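Blr6230 protein (Bradyrhizobium diazoefficiens, PDB 5WCM) probably hydrolyses beta-lactam antibiotics as a zinc-dependent subclass B3 metallo-beta-lactamase, and binds the sulfonamide inhibitor 4-nitrobenzenesulfonamide in its active site. Local coordinates at residues G77-I82 and P117-D122. Residues are numbered along the deposited sequence; the frame is centred on the assembly and turned at random. Where two conformers were deposited one is given.
Sequences GGFAEI and PAVKVD. With ZN (zinc ion), chain F.
The Phe79 ring meets Val119 at its edge, with methyl CG1 near the ring plane and 4.2 Å from CD2; neither face is used by the 117-122 loop. The same methyl lies closer to the base of the side chain, 3.9 Å from Phe79 CB. Phe79 CG stands anti to its own carbonyl carbon (chi1 -77°), which carries the ring past the loop into the interior. In Val119, CG1 sits between the backbone N and the carbonyl carbon (chi1 61°), which leaves CG2 anti to the N and beside Ala80, 4.1 Å from its CA. The Ala80 methyl points at the loop, touching Pro117 CB at 3.9 Å and coming within 3.6 Å of Ala118 O. The proline ring is more peripheral, its CD lying against the Gly77 carbonyl oxygen.

No direct hydrogen bond joins the two segments. Instead one water accepts from Ala80 N at 2.9 Å and donates to Pro117 O, giving a first-turn amide of the helix a partner and tying it to the loop. Glu81 turns to another task: its extended chain brings OE2 to a zinc ion that Lys50, Glu85 and a water also bind, a site distinct from the one holding the inhibitor.

Helix 79-86 follows the His-X-His-X-Asp-His motif (His70, His72, Asp74, His75) that supplies active-site zinc ligands in the metallo-beta-lactamase αβ/βα fold. The contact packs its start against the loop leading from helix 97-102 to edge strand 123-125 of the seven-stranded sheet. Phe79 also touches Ile66 of strand 63-67 and Leu100 of helix 97-102, and both it and Val119 touch Leu90 of strand 89-93.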
ATOM      1  N   GLY A  77      -8.343   7.452   2.333  1.00 10.89           N
ATOM      2  CA  GLY A  77      -9.196   8.405   3.039  1.00 10.64           C
ATOM      3  C   GLY A  77      -8.821   9.846   2.857  1.00 11.01           C
ATOM      4  O   GLY A  77      -9.689  10.705   3.008  1.00 12.72           O
ATOM      5  N   GLY A  78      -7.549  10.124   2.575  1.00 10.93           N
ATOM      6  CA  GLY A  78      -7.079  11.485   2.364  1.00 10.99           C
ATOM      7  C   GLY A  78      -6.833  11.883   0.931  1.00 10.30           C
ATOM      8  O   GLY A  78      -6.361  12.993   0.671  1.00 12.19           O
ATOM      9  N   PHE A  79      -7.147  10.996  -0.011  1.00 10.40           N
ATOM     10  CA  PHE A  79      -6.812  11.278  -1.417  1.00 10.92           C
ATOM     11  C   PHE A  79      -7.531  12.517  -1.967  1.00 10.73           C
ATOM     12  O   PHE A  79      -6.898  13.376  -2.591  1.00 11.49           O
ATOM     13  CB  PHE A  79      -7.137  10.078  -2.305  1.00 11.05           C
ATOM     14  CG  PHE A  79      -6.144   8.935  -2.243  1.00 10.63           C
ATOM     15  CD1 PHE A  79      -4.913   9.025  -1.607  1.00 11.34           C
ATOM     16  CD2 PHE A  79      -6.445   7.759  -2.910  1.00 10.72           C
ATOM     17  CE1 PHE A  79      -4.023   7.960  -1.610  1.00 12.00           C
ATOM     18  CE2 PHE A  79      -5.576   6.700  -2.918  1.00 10.53           C
ATOM     19  CZ  PHE A  79      -4.359   6.799  -2.274  1.00 10.76           C
ATOM     20  N   ALA A  80      -8.848  12.579  -1.807  1.00 11.58           N
ATOM     21  CA  ALA A  80      -9.604  13.688  -2.393  1.00 12.01           C
ATOM     22  C   ALA A  80      -9.090  15.016  -1.825  1.00 12.62           C
ATOM     23  O   ALA A  80      -8.912  15.988  -2.569  1.00 13.77           O
ATOM     24  CB  ALA A  80     -11.093  13.528  -2.141  1.00 12.37           C
ATOM     25  N   GLU A  81      -8.833  15.057  -0.522  1.00 12.59           N
ATOM     26  CA  GLU A  81      -8.380  16.287   0.137  1.00 12.78           C
ATOM     27  C   GLU A  81      -6.992  16.689  -0.339  1.00 13.17           C
ATOM     28  O   GLU A  81      -6.763  17.834  -0.749  1.00 13.94           O
ATOM     29  CB  GLU A  81      -8.372  16.101   1.636  1.00 14.07           C
ATOM     30  CG  GLU A  81      -7.850  17.329   2.359  1.00 15.40           C
ATOM     31  CD  GLU A  81      -7.870  17.264   3.867  1.00 19.10           C
ATOM     32  OE1 GLU A  81      -8.709  16.491   4.401  1.00 19.97           O
ATOM     33  OE2 GLU A  81      -7.046  18.031   4.473  1.00 21.12           O
ATOM     34  N   ILE A  82      -6.062  15.743  -0.267  1.00 11.64           N
ATOM     35  CA  ILE A  82      -4.687  16.072  -0.616  1.00 12.26           C
ATOM     36  C   ILE A  82      -4.574  16.399  -2.105  1.00 12.48           C
ATOM     37  O   ILE A  82      -3.859  17.330  -2.487  1.00 13.25           O
ATOM     38  CB  ILE A  82      -3.696  14.982  -0.153  1.00 14.15           C
ATOM     39  CG1 ILE A  82      -3.682  14.977   1.386  1.00 18.53           C
ATOM     40  CG2 ILE A  82      -2.303  15.244  -0.755  1.00 14.81           C
ATOM     41  CD1 ILE A  82      -2.823  13.943   2.054  1.00 19.65           C
ATOM     42  N   PRO A 117     -14.133   9.568   0.581  1.00 11.75           N
ATOM     43  CA  PRO A 117     -14.402  10.613  -0.401  1.00 11.43           C
ATOM     44  C   PRO A 117     -13.885  10.237  -1.789  1.00 11.92           C
ATOM     45  O   PRO A 117     -12.711   9.907  -1.980  1.00 11.46           O
ATOM     46  CB  PRO A 117     -13.671  11.842   0.181  1.00 12.98           C
ATOM     47  CG  PRO A 117     -13.565  11.555   1.653  1.00 12.91           C
ATOM     48  CD  PRO A 117     -13.305  10.076   1.687  1.00 12.07           C
ATOM     49  N   ALA A 118     -14.782  10.256  -2.759  1.00 11.16           N
ATOM     50  CA  ALA A 118     -14.474   9.814  -4.109  1.00 11.69           C
ATOM     51  C   ALA A 118     -13.392  10.679  -4.741  1.00 11.64           C
ATOM     52  O   ALA A 118     -13.333  11.883  -4.483  1.00 12.60           O
ATOM     53  CB  ALA A 118     -15.723   9.828  -4.963  1.00 14.10           C
ATOM     54  N   VAL A 119     -12.546  10.054  -5.555  1.00 11.85           N
ATOM     55  CA  VAL A 119     -11.410  10.737  -6.138  1.00 11.88           C
ATOM     56  C   VAL A 119     -11.192  10.194  -7.545  1.00 12.15           C
ATOM     57  O   VAL A 119     -11.275   8.990  -7.784  1.00 12.23           O
ATOM     58  CB  VAL A 119     -10.156  10.583  -5.240  1.00 11.91           C
ATOM     59  CG1 VAL A 119      -9.749   9.120  -5.082  1.00 13.54           C
ATOM     60  CG2 VAL A 119      -9.012  11.442  -5.744  1.00 13.80           C
ATOM     61  N   LYS A 120     -10.872  11.101  -8.462  1.00 13.18           N
ATOM     62  CA  LYS A 120     -10.614  10.708  -9.845  1.00 12.78           C
ATOM     63  C   LYS A 120      -9.177  10.205 -10.015  1.00 13.06           C
ATOM     64  O   LYS A 120      -8.216  10.753  -9.448  1.00 13.62           O
ATOM     65  CB  LYS A 120     -10.860  11.876 -10.790  0.50 14.42           C
ATOM     66  CG  LYS A 120     -12.314  12.309 -10.825  1.00 18.74           C
ATOM     67  CD  LYS A 120     -12.558  13.346 -11.903  0.50 24.18           C
ATOM     68  CE  LYS A 120     -14.041  13.555 -12.153  0.50 27.72           C
ATOM     69  NZ  LYS A 120     -14.631  12.425 -12.923  0.50 25.27           N
ATOM     70  N   VAL A 121      -9.055   9.165 -10.827  1.00 13.31           N
ATOM     71  CA  VAL A 121      -7.758   8.581 -11.149  1.00 12.80           C
ATOM     72  C   VAL A 121      -7.249   9.259 -12.417  1.00 13.27           C
ATOM     73  O   VAL A 121      -7.898   9.217 -13.465  1.00 15.34           O
ATOM     74  CB  VAL A 121      -7.852   7.068 -11.340  1.00 13.71           C
ATOM     75  CG1 VAL A 121      -6.512   6.486 -11.781  1.00 15.69           C
ATOM     76  CG2 VAL A 121      -8.314   6.434 -10.037  1.00 14.86           C
ATOM     77  N   ASP A 122      -6.094   9.897 -12.318  1.00 13.97           N
ATOM     78  CA  ASP A 122      -5.464  10.555 -13.469  1.00 13.24           C
ATOM     79  C   ASP A 122      -4.746   9.576 -14.383  1.00 14.13           C
ATOM     80  O   ASP A 122      -4.740   9.768 -15.602  1.00 17.74           O
ATOM     81  CB  ASP A 122      -4.542  11.628 -12.975  1.00 14.38           C
ATOM     82  CG  ASP A 122      -5.285  12.712 -12.266  1.00 16.08           C
ATOM     83  OD1 ASP A 122      -5.972  13.499 -12.938  1.00 22.15           O
ATOM     84  OD2 ASP A 122      -5.263  12.729 -11.019  1.00 15.31           O
TER
HETATM   85 ZN    ZN F 304      -5.737  19.451   3.781  0.60 21.14          ZN
HETATM   86  O   HOH W   1     -10.376  10.443  -0.553  1.00 12.76           O
HETATM   87  O   HOH W   2      -6.852  20.860   2.954  0.60 22.54           O